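Local coordinates for protein CDP-6-deoxy-L-threo-D-glycero-4-hexulose-3-dehydrase (Yersinia pseudotuberculosis, PDB 3BCX) that probably catalyses the C-3 dehydration of a CDP-linked 4-keto-6-deoxyhexose, using a pyridoxal phosphate-type cofactor on an aspartate aminotransferase fold, at residues A[105-110]-A[130-135]; A[109-114]-A[158-163]; A[141-146]-A[335-340]; A[329-334]-A[347-352]. All blocks are in the same frame, centred on the assembly; numbering follows the deposited sequence.

Contact 1 (A[105-110]-A[130-135])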
loop_
_atom_site.group_PDB
_atom_site.type_symbol
_atom_site.label_atom_id
_atom_site.label_comp_id
_atom_site.label_asym_id
_atom_site.label_seq_id
_atom_site.Cartn_x
_atom_site.Cartn_y
_atom_site.Cartn_z
ATOM N N ARG A 105 -19.718 -5.804 18.631
ATOM C CA ARG A 105 -20.056 -5.248 17.329
ATOM C C ARG A 105 -18.900 -5.250 16.335
ATOM O O ARG A 105 -18.877 -4.476 15.378
ATOM C CB ARG A 105 -20.657 -3.850 17.451
ATOM C CG ARG A 105 -19.748 -2.728 17.098
ATOM C CD ARG A 105 -20.359 -1.413 17.530
ATOM N NE ARG A 105 -21.343 -0.858 16.627
ATOM C CZ ARG A 105 -21.552 0.445 16.522
ATOM N NH1 ARG A 105 -20.851 1.282 17.277
ATOM N NH2 ARG A 105 -22.405 0.909 15.622
ATOM N N ALA A 106 -17.937 -6.133 16.559
ATOM C CA ALA A 106 -16.826 -6.263 15.635
ATOM C C ALA A 106 -17.383 -7.040 14.445
ATOM O O ALA A 106 -18.173 -7.967 14.622
ATOM C CB ALA A 106 -15.694 -7.044 16.280
ATOM N N LEU A 107 -16.997 -6.660 13.234
ATOM C CA LEU A 107 -17.466 -7.370 12.054
ATOM C C LEU A 107 -16.862 -8.771 12.026
ATOM O O LEU A 107 -15.659 -8.941 12.230
ATOM C CB LEU A 107 -17.080 -6.601 10.789
ATOM C CG LEU A 107 -18.140 -5.642 10.237
ATOM C CD1 LEU A 107 -18.754 -4.837 11.360
ATOM C CD2 LEU A 107 -17.506 -4.732 9.197
ATOM N N LYS A 108 -17.701 -9.772 11.782
ATOM C CA LYS A 108 -17.252 -11.162 11.729
ATOM C C LYS A 108 -17.611 -11.803 10.397
ATOM O O LYS A 108 -18.564 -11.385 9.740
ATOM C CB LYS A 108 -17.884 -11.974 12.869
ATOM C CG LYS A 108 -17.220 -11.768 14.221
ATOM C CD LYS A 108 -18.218 -11.322 15.272
ATOM C CE LYS A 108 -19.329 -12.352 15.482
ATOM N NZ LYS A 108 -20.276 -11.932 16.561
ATOM N N PRO A 109 -16.851 -12.831 9.981
ATOM C CA PRO A 109 -17.130 -13.510 8.713
ATOM C C PRO A 109 -18.587 -13.947 8.706
ATOM O O PRO A 109 -19.073 -14.484 9.701
ATOM C CB PRO A 109 -16.178 -14.704 8.743
ATOM C CG PRO A 109 -15.023 -14.197 9.541
ATOM C CD PRO A 109 -15.703 -13.451 10.669
ATOM N N GLY A 110 -19.280 -13.718 7.595
ATOM C CA GLY A 110 -20.678 -14.101 7.515
ATOM C C GLY A 110 -21.624 -12.944 7.787
ATOM O O GLY A 110 -22.803 -13.016 7.443
ATOM N N ASN A 130 -12.628 -9.584 3.952
ATOM C CA ASN A 130 -12.672 -9.855 5.389
ATOM C C ASN A 130 -13.677 -10.951 5.741
ATOM O O ASN A 130 -13.975 -11.186 6.910
ATOM C CB ASN A 130 -12.998 -8.586 6.182
ATOM C CG ASN A 130 -11.783 -7.698 6.376
ATOM O OD1 ASN A 130 -11.501 -6.802 5.566
ATOM N ND2 ASN A 130 -11.041 -7.954 7.448
ATOM N N GLY A 131 -14.202 -11.618 4.723
ATOM C CA GLY A 131 -15.139 -12.698 4.966
ATOM C C GLY A 131 -16.586 -12.297 5.130
ATOM O O GLY A 131 -17.427 -13.157 5.415
ATOM N N LEU A 132 -16.886 -11.008 4.965
ATOM C CA LEU A 132 -18.258 -10.542 5.090
ATOM C C LEU A 132 -19.038 -10.662 3.784
ATOM O O LEU A 132 -18.473 -10.986 2.741
ATOM C CB LEU A 132 -18.304 -9.108 5.614
ATOM C CG LEU A 132 -18.215 -9.042 7.142
ATOM C CD1 LEU A 132 -16.774 -9.271 7.575
ATOM C CD2 LEU A 132 -18.717 -7.691 7.646
ATOM N N ILE A 133 -20.342 -10.408 3.855
ATOM C CA ILE A 133 -21.228 -10.537 2.701
ATOM C C ILE A 133 -21.862 -9.220 2.255
ATOM O O ILE A 133 -22.589 -8.573 3.017
ATOM C CB ILE A 133 -22.377 -11.533 3.005
ATOM C CG1 ILE A 133 -21.803 -12.846 3.545
ATOM C CG2 ILE A 133 -23.201 -11.781 1.743
ATOM C CD1 ILE A 133 -20.940 -13.593 2.549
ATOM N N PRO A 134 -21.591 -8.807 1.011
ATOM C CA PRO A 134 -22.157 -7.562 0.486
ATOM C C PRO A 134 -23.643 -7.739 0.145
ATOM O O PRO A 134 -24.034 -8.754 -0.430
ATOM C CB PRO A 134 -21.325 -7.300 -0.778
ATOM C CG PRO A 134 -20.062 -8.076 -0.551
ATOM C CD PRO A 134 -20.554 -9.331 0.104
ATOM N N VAL A 135 -24.460 -6.755 0.509
ATOM C CA VAL A 135 -25.886 -6.783 0.200
ATOM C C VAL A 135 -26.188 -5.521 -0.612
ATOM O O VAL A 135 -26.064 -4.400 -0.105
ATOM C CB VAL A 135 -26.748 -6.807 1.479
ATOM C CG1 VAL A 135 -28.216 -6.879 1.111
ATOM C CG2 VAL A 135 -26.377 -8.015 2.323
#

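Contact 2 (A[109-114]-A[158-163])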
loop_
_atom_site.group_PDB
_atom_site.type_symbol
_atom_site.label_atom_id
_atom_site.label_comp_id
_atom_site.label_asym_id
_atom_site.label_seq_id
_atom_site.Cartn_x
_atom_site.Cartn_y
_atom_site.Cartn_z
ATOM N N PRO A 109 -16.851 -12.831 9.981
ATOM C CA PRO A 109 -17.130 -13.510 8.713
ATOM C C PRO A 109 -18.587 -13.947 8.706
ATOM O O PRO A 109 -19.073 -14.484 9.701
ATOM C CB PRO A 109 -16.178 -14.704 8.743
ATOM C CG PRO A 109 -15.023 -14.197 9.541
ATOM C CD PRO A 109 -15.703 -13.451 10.669
ATOM N N GLY A 110 -19.280 -13.718 7.595
ATOM C CA GLY A 110 -20.678 -14.101 7.515
ATOM C C GLY A 110 -21.624 -12.944 7.787
ATOM O O GLY A 110 -22.803 -13.016 7.443
ATOM N N ASP A 111 -21.127 -11.884 8.424
ATOM C CA ASP A 111 -21.970 -10.721 8.688
ATOM C C ASP A 111 -22.176 -9.999 7.366
ATOM O O ASP A 111 -21.455 -10.247 6.396
ATOM C CB ASP A 111 -21.325 -9.777 9.700
ATOM C CG ASP A 111 -21.333 -10.338 11.110
ATOM O OD1 ASP A 111 -22.186 -11.201 11.412
ATOM O OD2 ASP A 111 -20.494 -9.903 11.926
ATOM N N GLU A 112 -23.153 -9.103 7.318
ATOM C CA GLU A 112 -23.437 -8.406 6.076
ATOM C C GLU A 112 -23.161 -6.914 6.108
ATOM O O GLU A 112 -23.217 -6.276 7.159
ATOM C CB GLU A 112 -24.890 -8.654 5.670
ATOM C CG GLU A 112 -25.260 -10.132 5.585
ATOM C CD GLU A 112 -26.718 -10.359 5.206
ATOM O OE1 GLU A 112 -27.565 -9.517 5.571
ATOM O OE2 GLU A 112 -27.019 -11.389 4.559
ATOM N N VAL A 113 -22.846 -6.377 4.935
ATOM C CA VAL A 113 -22.576 -4.954 4.763
ATOM C C VAL A 113 -23.409 -4.467 3.581
ATOM O O VAL A 113 -23.286 -4.984 2.467
ATOM C CB VAL A 113 -21.085 -4.696 4.452
ATOM C CG1 VAL A 113 -20.848 -3.205 4.240
ATOM C CG2 VAL A 113 -20.221 -5.224 5.585
ATOM N N ILE A 114 -24.270 -3.486 3.825
ATOM C CA ILE A 114 -25.113 -2.937 2.769
ATOM C C ILE A 114 -24.344 -1.932 1.915
ATOM O O ILE A 114 -23.631 -1.071 2.433
ATOM C CB ILE A 114 -26.359 -2.239 3.359
ATOM C CG1 ILE A 114 -27.244 -3.271 4.058
ATOM C CG2 ILE A 114 -27.139 -1.524 2.253
ATOM C CD1 ILE A 114 -28.370 -2.654 4.862
ATOM N N LYS A 158 -28.118 -10.423 10.208
ATOM C CA LYS A 158 -26.686 -10.430 9.937
ATOM C C LYS A 158 -26.138 -9.067 9.533
ATOM O O LYS A 158 -24.931 -8.834 9.574
ATOM C CB LYS A 158 -26.368 -11.472 8.864
ATOM C CG LYS A 158 -26.528 -12.897 9.367
ATOM C CD LYS A 158 -26.364 -13.918 8.252
ATOM C CE LYS A 158 -26.462 -15.340 8.787
ATOM N NZ LYS A 158 -26.472 -16.333 7.676
ATOM N N THR A 159 -27.032 -8.163 9.153
ATOM C CA THR A 159 -26.615 -6.832 8.748
ATOM C C THR A 159 -25.750 -6.249 9.844
ATOM O O THR A 159 -26.078 -6.320 11.026
ATOM C CB THR A 159 -27.804 -5.929 8.503
ATOM O OG1 THR A 159 -28.596 -6.480 7.440
ATOM C CG2 THR A 159 -27.338 -4.531 8.126
ATOM N N LYS A 160 -24.642 -5.645 9.454
ATOM C CA LYS A 160 -23.726 -5.144 10.454
ATOM C C LYS A 160 -23.219 -3.737 10.173
ATOM O O LYS A 160 -22.888 -2.992 11.093
ATOM C CB LYS A 160 -22.576 -6.142 10.518
ATOM C CG LYS A 160 -21.718 -6.053 11.731
ATOM C CD LYS A 160 -22.397 -6.605 12.948
ATOM C CE LYS A 160 -21.401 -6.589 14.088
ATOM N NZ LYS A 160 -22.013 -6.885 15.399
ATOM N N ALA A 161 -23.182 -3.368 8.896
ATOM C CA ALA A 161 -22.696 -2.047 8.523
ATOM C C ALA A 161 -23.163 -1.588 7.152
ATOM O O ALA A 161 -23.732 -2.357 6.376
ATOM C CB ALA A 161 -21.173 -2.035 8.560
ATOM N N ILE A 162 -22.915 -0.312 6.874
ATOM C CA ILE A 162 -23.244 0.294 5.596
ATOM C C ILE A 162 -21.997 1.018 5.107
ATOM O O ILE A 162 -21.512 1.944 5.759
ATOM C CB ILE A 162 -24.381 1.333 5.709
ATOM C CG1 ILE A 162 -25.701 0.646 6.075
ATOM C CG2 ILE A 162 -24.530 2.069 4.384
ATOM C CD1 ILE A 162 -26.813 1.619 6.451
ATOM N N MET A 163 -21.476 0.580 3.966
ATOM C CA MET A 163 -20.299 1.202 3.370
ATOM C C MET A 163 -20.680 1.592 1.956
ATOM O O MET A 163 -20.926 0.738 1.107
ATOM C CB MET A 163 -19.113 0.233 3.354
ATOM C CG MET A 163 -17.815 0.857 2.845
ATOM S SD MET A 163 -16.353 -0.026 3.446
ATOM C CE MET A 163 -15.019 0.772 2.494
#

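Contact 3 (A[141-146]-A[335-340])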
loop_
_atom_site.group_PDB
_atom_site.type_symbol
_atom_site.label_atom_id
_atom_site.label_comp_id
_atom_site.label_asym_id
_atom_site.label_seq_id
_atom_site.Cartn_x
_atom_site.Cartn_y
_atom_site.Cartn_z
ATOM N N ILE A 141 -31.238 7.737 -10.490
ATOM C CA ILE A 141 -30.791 8.502 -11.658
ATOM C C ILE A 141 -31.673 9.753 -11.639
ATOM O O ILE A 141 -32.875 9.651 -11.410
ATOM C CB ILE A 141 -31.024 7.715 -12.984
ATOM C CG1 ILE A 141 -30.206 6.417 -12.983
ATOM C CG2 ILE A 141 -30.614 8.564 -14.185
ATOM C CD1 ILE A 141 -30.321 5.594 -14.272
ATOM N N PRO A 142 -31.110 10.942 -11.929
ATOM C CA PRO A 142 -29.723 11.265 -12.265
ATOM C C PRO A 142 -28.776 11.707 -11.139
ATOM O O PRO A 142 -27.958 12.607 -11.347
ATOM C CB PRO A 142 -29.902 12.360 -13.307
ATOM C CG PRO A 142 -30.989 13.173 -12.675
ATOM C CD PRO A 142 -31.969 12.124 -12.127
ATOM N N THR A 143 -28.879 11.107 -9.951
ATOM C CA THR A 143 -27.956 11.467 -8.863
ATOM C C THR A 143 -26.863 10.408 -8.773
ATOM O O THR A 143 -25.794 10.650 -8.218
ATOM C CB THR A 143 -28.638 11.553 -7.477
ATOM O OG1 THR A 143 -29.290 10.311 -7.180
ATOM C CG2 THR A 143 -29.628 12.701 -7.431
ATOM N N TYR A 144 -27.152 9.234 -9.323
ATOM C CA TYR A 144 -26.223 8.108 -9.339
ATOM C C TYR A 144 -25.759 7.634 -7.962
ATOM O O TYR A 144 -24.679 7.068 -7.811
ATOM C CB TYR A 144 -25.027 8.438 -10.236
ATOM C CG TYR A 144 -25.473 8.867 -11.614
ATOM C CD1 TYR A 144 -25.611 10.218 -11.936
ATOM C CD2 TYR A 144 -25.849 7.923 -12.566
ATOM C CE1 TYR A 144 -26.112 10.620 -13.171
ATOM C CE2 TYR A 144 -26.353 8.309 -13.801
ATOM C CZ TYR A 144 -26.481 9.659 -14.098
ATOM O OH TYR A 144 -26.960 10.039 -15.331
ATOM N N ASN A 145 -26.593 7.873 -6.959
ATOM C CA ASN A 145 -26.308 7.434 -5.605
ATOM C C ASN A 145 -27.440 6.530 -5.124
ATOM O O ASN A 145 -28.523 6.503 -5.717
ATOM C CB ASN A 145 -26.129 8.627 -4.666
ATOM C CG ASN A 145 -24.720 9.190 -4.717
ATOM O OD1 ASN A 145 -24.403 10.039 -5.558
ATOM N ND2 ASN A 145 -23.857 8.703 -3.828
ATOM N N VAL A 146 -27.182 5.788 -4.055
ATOM C CA VAL A 146 -28.159 4.850 -3.505
ATOM C C VAL A 146 -29.568 5.408 -3.339
ATOM O O VAL A 146 -29.761 6.541 -2.893
ATOM C CB VAL A 146 -27.709 4.306 -2.113
ATOM C CG1 VAL A 146 -27.714 5.432 -1.078
ATOM C CG2 VAL A 146 -28.636 3.182 -1.666
ATOM N N GLU A 335 -27.979 15.700 -11.575
ATOM C CA GLU A 335 -28.654 16.484 -10.553
ATOM C C GLU A 335 -28.080 16.216 -9.170
ATOM O O GLU A 335 -27.990 15.066 -8.729
ATOM C CB GLU A 335 -30.147 16.167 -10.552
ATOM C CG GLU A 335 -30.959 17.017 -11.502
ATOM C CD GLU A 335 -32.326 16.423 -11.783
ATOM O OE1 GLU A 335 -32.897 15.786 -10.870
ATOM O OE2 GLU A 335 -32.831 16.601 -12.914
ATOM N N ALA A 336 -27.688 17.289 -8.488
ATOM C CA ALA A 336 -27.142 17.178 -7.142
ATOM C C ALA A 336 -28.224 16.620 -6.224
ATOM O O ALA A 336 -29.412 16.856 -6.439
ATOM C CB ALA A 336 -26.690 18.546 -6.651
ATOM N N THR A 337 -27.812 15.867 -5.211
ATOM C CA THR A 337 -28.759 15.290 -4.267
ATOM C C THR A 337 -29.365 16.399 -3.409
ATOM O O THR A 337 -28.673 17.330 -2.993
ATOM C CB THR A 337 -28.066 14.243 -3.362
ATOM O OG1 THR A 337 -27.649 13.133 -4.166
ATOM C CG2 THR A 337 -29.012 13.743 -2.279
ATOM N N GLU A 338 -30.662 16.289 -3.149
ATOM C CA GLU A 338 -31.377 17.283 -2.357
ATOM C C GLU A 338 -30.695 17.625 -1.035
ATOM O O GLU A 338 -30.300 16.743 -0.266
ATOM C CB GLU A 338 -32.801 16.806 -2.065
ATOM C CG GLU A 338 -33.685 17.868 -1.429
ATOM C CD GLU A 338 -34.960 17.289 -0.842
ATOM O OE1 GLU A 338 -35.646 16.513 -1.542
ATOM O OE2 GLU A 338 -35.283 17.613 0.323
ATOM N N ASN A 339 -30.577 18.925 -0.786
ATOM C CA ASN A 339 -29.971 19.458 0.426
ATOM C C ASN A 339 -28.477 19.160 0.557
ATOM O O ASN A 339 -27.959 18.963 1.658
ATOM C CB ASN A 339 -30.730 18.946 1.655
ATOM C CG ASN A 339 -30.280 19.619 2.932
ATOM O OD1 ASN A 339 -30.009 20.825 2.949
ATOM N ND2 ASN A 339 -30.202 18.851 4.014
ATOM N N SER A 340 -27.783 19.142 -0.576
ATOM C CA SER A 340 -26.352 18.890 -0.581
ATOM C C SER A 340 -25.681 19.903 -1.490
ATOM O O SER A 340 -26.343 20.581 -2.272
ATOM C CB SER A 340 -26.053 17.478 -1.091
ATOM O OG SER A 340 -26.178 17.410 -2.500
HETATM O O HOH W 1 -29.207 10.830 -4.272
#

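Contact 4 (A[329-334]-A[347-352])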
loop_
_atom_site.group_PDB
_atom_site.type_symbol
_atom_site.label_atom_id
_atom_site.label_comp_id
_atom_site.label_asym_id
_atom_site.label_seq_id
_atom_site.Cartn_x
_atom_site.Cartn_y
_atom_site.Cartn_z
ATOM N N ASP A 329 -33.219 16.461 -24.913
ATOM C CA ASP A 329 -34.133 15.497 -25.533
ATOM C C ASP A 329 -33.457 14.159 -25.818
ATOM O O ASP A 329 -34.125 13.175 -26.138
ATOM C CB ASP A 329 -34.685 16.019 -26.865
ATOM C CG ASP A 329 -35.685 17.149 -26.698
ATOM O OD1 ASP A 329 -36.500 17.117 -25.745
ATOM O OD2 ASP A 329 -35.666 18.063 -27.551
ATOM N N PHE A 330 -32.133 14.123 -25.708
ATOM C CA PHE A 330 -31.392 12.903 -26.004
ATOM C C PHE A 330 -30.549 12.376 -24.848
ATOM O O PHE A 330 -30.144 11.208 -24.855
ATOM C CB PHE A 330 -30.507 13.144 -27.228
ATOM C CG PHE A 330 -31.227 13.806 -28.364
ATOM C CD1 PHE A 330 -32.309 13.184 -28.979
ATOM C CD2 PHE A 330 -30.848 15.075 -28.797
ATOM C CE1 PHE A 330 -33.011 13.821 -30.009
ATOM C CE2 PHE A 330 -31.538 15.719 -29.822
ATOM C CZ PHE A 330 -32.622 15.090 -30.426
ATOM N N ILE A 331 -30.284 13.231 -23.862
ATOM C CA ILE A 331 -29.489 12.834 -22.708
ATOM C C ILE A 331 -30.031 13.431 -21.412
ATOM O O ILE A 331 -30.568 14.542 -21.394
ATOM C CB ILE A 331 -28.019 13.266 -22.864
ATOM C CG1 ILE A 331 -27.917 14.796 -22.885
ATOM C CG2 ILE A 331 -27.437 12.674 -24.137
ATOM C CD1 ILE A 331 -26.490 15.321 -23.021
ATOM N N GLU A 332 -29.891 12.677 -20.328
ATOM C CA GLU A 332 -30.343 13.129 -19.023
ATOM C C GLU A 332 -29.154 13.749 -18.305
ATOM O O GLU A 332 -28.110 13.116 -18.145
ATOM C CB GLU A 332 -30.899 11.948 -18.234
ATOM C CG GLU A 332 -32.198 11.431 -18.802
ATOM C CD GLU A 332 -32.586 10.077 -18.255
ATOM O OE1 GLU A 332 -32.325 9.820 -17.059
ATOM O OE2 GLU A 332 -33.171 9.280 -19.018
ATOM N N LEU A 333 -29.321 15.000 -17.890
ATOM C CA LEU A 333 -28.273 15.740 -17.209
ATOM C C LEU A 333 -28.251 15.432 -15.714
ATOM O O LEU A 333 -29.279 15.109 -15.117
ATOM C CB LEU A 333 -28.466 17.239 -17.452
ATOM C CG LEU A 333 -28.417 17.657 -18.928
ATOM C CD1 LEU A 333 -28.747 19.141 -19.065
ATOM C CD2 LEU A 333 -27.036 17.365 -19.491
ATOM N N PRO A 334 -27.066 15.533 -15.093
ATOM C CA PRO A 334 -26.858 15.266 -13.668
ATOM C C PRO A 334 -27.547 16.235 -12.713
ATOM O O PRO A 334 -27.680 17.426 -12.994
ATOM C CB PRO A 334 -25.339 15.299 -13.536
ATOM C CG PRO A 334 -24.954 16.337 -14.538
ATOM C CD PRO A 334 -25.816 15.991 -15.728
ATOM N N PHE A 347 -18.671 14.787 -14.580
ATOM C CA PHE A 347 -20.014 15.139 -15.040
ATOM C C PHE A 347 -20.712 13.908 -15.632
ATOM O O PHE A 347 -20.479 13.555 -16.789
ATOM C CB PHE A 347 -19.908 16.231 -16.104
ATOM C CG PHE A 347 -21.183 16.982 -16.337
ATOM C CD1 PHE A 347 -21.539 18.046 -15.506
ATOM C CD2 PHE A 347 -22.009 16.662 -17.418
ATOM C CE1 PHE A 347 -22.696 18.789 -15.749
ATOM C CE2 PHE A 347 -23.169 17.394 -17.673
ATOM C CZ PHE A 347 -23.515 18.463 -16.838
ATOM N N PRO A 348 -21.578 13.248 -14.846
ATOM C CA PRO A 348 -22.308 12.053 -15.288
ATOM C C PRO A 348 -23.515 12.326 -16.191
ATOM O O PRO A 348 -24.393 13.123 -15.857
ATOM C CB PRO A 348 -22.706 11.396 -13.972
ATOM C CG PRO A 348 -22.982 12.586 -13.094
ATOM C CD PRO A 348 -21.838 13.528 -13.421
ATOM N N ILE A 349 -23.545 11.639 -17.330
ATOM C CA ILE A 349 -24.617 11.774 -18.314
ATOM C C ILE A 349 -25.150 10.404 -18.712
ATOM O O ILE A 349 -24.384 9.448 -18.844
ATOM C CB ILE A 349 -24.110 12.452 -19.602
ATOM C CG1 ILE A 349 -23.460 13.796 -19.268
ATOM C CG2 ILE A 349 -25.275 12.646 -20.589
ATOM C CD1 ILE A 349 -22.831 14.481 -20.470
ATOM N N THR A 350 -26.462 10.311 -18.909
ATOM C CA THR A 350 -27.083 9.058 -19.325
ATOM C C THR A 350 -27.766 9.252 -20.682
ATOM O O THR A 350 -28.669 10.080 -20.815
ATOM C CB THR A 350 -28.136 8.568 -18.291
ATOM O OG1 THR A 350 -27.488 8.264 -17.050
ATOM C CG2 THR A 350 -28.831 7.317 -18.790
ATOM N N LEU A 351 -27.321 8.496 -21.683
ATOM C CA LEU A 351 -27.895 8.577 -23.021
ATOM C C LEU A 351 -29.255 7.892 -23.016
ATOM O O LEU A 351 -29.381 6.772 -22.522
ATOM C CB LEU A 351 -26.978 7.884 -24.035
ATOM C CG LEU A 351 -27.442 7.861 -25.499
ATOM C CD1 LEU A 351 -27.459 9.280 -26.062
ATOM C CD2 LEU A 351 -26.513 6.981 -26.322
ATOM N N LYS A 352 -30.272 8.563 -23.555
ATOM C CA LYS A 352 -31.615 7.986 -23.603
ATOM C C LYS A 352 -31.660 6.842 -24.607
ATOM O O LYS A 352 -31.081 6.926 -25.691
ATOM C CB LYS A 352 -32.649 9.049 -23.978
ATOM C CG LYS A 352 -32.907 10.086 -22.887
ATOM C CD LYS A 352 -33.920 11.127 -23.351
ATOM C CE LYS A 352 -34.329 12.057 -22.226
ATOM N NZ LYS A 352 -34.980 11.309 -21.117
HETATM O O HOH W 2 -26.966 12.688 -15.528
#

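Contact 1 (A[105-110]-A[130-135])
Leu107 and Leu132 meet at about a right angle, and their branches form the apolar core of the packing between 105-110 and 130-135. One methyl of Leu132, CD2, fits against the branch point of Leu107, with CD2 to Leu107 CG at 3.4 Å. The other branch turns to the polar backbone: Leu132 CD1 rests 3.5 Å from Lys108 O. Because CG of Leu132 stands beside its own backbone N and opposite its carbonyl carbon (chi1 -84°), the fork opens over residues 107 and 108. Farther along, Pro109 lies beside Gly131, whose carbonyl serves twice. Gly131 O accepts the N-H of Gly110, N to O 2.9 Å, with the donor 37° out of the carbonyl plane, and it also receives a CA-H...O contact from Pro109 CA at 3.3 Å. Ile133 CG1 adds a looser touch on Gly110 O. Gly131, at positive phi, is the C-prime residue of a Schellman motif that ends helix 121-129, in which Leu132 N reaches back to Thr127 O. The helix end is thus pinned to the loop leading into strand 112-116, at one end of a beta-alpha-beta crossover whose second strand, 133-137, lies parallel beside the first.

Contact 2 (A[109-114]-A[158-163])
Glu112 and the residues facing it show how a parallel strand pair absorbs a bulge. Glu112 N binds Lys158 O at 2.9 Å, and Glu112 O is approached by two successive amides: Lys160 N at 2.8 Å and, weakly, Ala161 N at 3.4 Å. This double approach marks the one-residue slip in register, for Glu112 pairs with Thr159 but Val113 with Ala161. Beyond it regular pairing resumes, with Ile114 N to Ala161 O at 2.8 Å and Met163 N to Ile114 O at 3.1 Å.

Side chains follow the same register. Ile114 CB packs on Ile162 CG1 while its CD1 reaches Thr159 CG2, all three residues lying on the Glu112 face. On the other face Val113 CG1, anti to its backbone N (chi1 178°), meets Met163 CB at 4.0 Å. The stem of Glu112 passes obliquely over Lys158, with CG 3.7 Å from Lys158 CB.

A second shell fixes the charged ends. Ser156 OG bonds Glu112 OE1, Arg393 forms a salt bridge with Glu112 OE2, Lys108 N binds Asp111 OD2, and Val104 O takes Lys160 NZ. The strands are therefore joined mainly by backbone bonds and apolar packing, whereas these carboxylates and the lysine ammonium tie the pair to adjoining loops and, through Arg393, to strand 393-394; the arginine would probably stabilise Glu112 as the anion.

Contact 3 (A[141-146]-A[335-340])
Thr337 OG1 has two partners: a water donates to it at 2.8 Å, and Leu171 O from outside the pair forms a further hydrogen bond. The same water donates to Thr143 OG1 at 3.0 Å, so it links the two hydroxyls across the contact. Thr143 OG1 is also bonded to Asp140 OD1, and it sits between its own backbone N and carbonyl carbon (chi1 56°), which turns the methyl CG2 toward 335-340. Thr143 CG2 lies 3.2 Å from Glu335 O, while the two threonine side chains cross at about a right angle.

One direct backbone bond accompanies the water bridge. Glu335 N donates to Pro142 O at 3.1 Å, almost straight at the hydrogen (166°), although it comes in 41° above the carbonyl plane. Pro142 follows a cis peptide bond, and its ring packs obliquely along Glu335, with CG 3.6 Å from the carboxylate carbon CD. CB, CG and the carboxylate of Glu335 all lie around Pro142 CG.

Asn170, from a third segment, ties the two together: its side chain binds Thr143 O and Thr337 N, and Glu335 O only weakly. The contact joins the loop between strand 133-137 and helix 151-154 to the loop between strands 331-332 and 340-341, while Ile141 and Tyr144 rest on Ile404 of helix 399-407.

Contact 4 (A[329-334]-A[347-352])
Residues 329-334 and 347-352 form an antiparallel strand pairing at the edge of a small three-stranded sheet, in the C-terminal part of the fold. Glu332 and Thr350 make the hydrogen-bonded pair: Glu332 N to Thr350 O is 2.9 Å and nearly straight, whereas the return bond from Thr350 N to Glu332 O is weak. Lys352 N to Phe330 O, at 2.9 Å, extends the ladder, and toward its other end a water donates to both Glu332 O and Pro348 O.

At that other end prolines and an aromatic ring pack together. Pro334 lays CG over one face of the Phe347 ring, 3.6 Å from its centroid and 18° off the normal, a CH-pi contact, while Leu333 CD2 comes to the ring edge. Pro334 CB also touches Pro348 CG. In the non-hydrogen-bonded pair Ile331 faces Leu351, and Ile331 CB meets Ile349 CG2 at 3.6 Å.

On the Glu332 side, Lys352 bends at its last torsion (chi4 -61°) to bring NZ to Glu332 OE2, a long, weak salt bridge of 3.4 Å. Arg403 is a second cationic partner of that oxygen, so the carboxylate probably remains ionised.

Strand 347-351 is the middle strand, with 408-411 on its far side. Helix 293-323 packs on Phe347 and Pro334, and helix 399-407 on Thr350 and Leu351.

Overall arrangement
The four contacts fall into two groups. Contacts 1 and 2 share Pro109 and Gly110, have centres about 5 Å apart and serve three neighbouring strands of the large mixed sheet; contacts 3 and 4 adjoin where the loop after strand 133-137 meets the C-terminal part, and there Tyr144 OH probably hydrogen-bonds Thr350 OG1. Within each group a buried strand pairing accompanies a more exposed loop contact. Contacts 2 and 4 rely on backbone ladders, parallel with a bulge in one and antiparallel in the other, flanked by apolar packing. Contact 1, partly buried, combines a leucine pair with one backbone bond at a helix end. Contact 3 lies at the surface and combines one backbone bond with a water bridge between threonines.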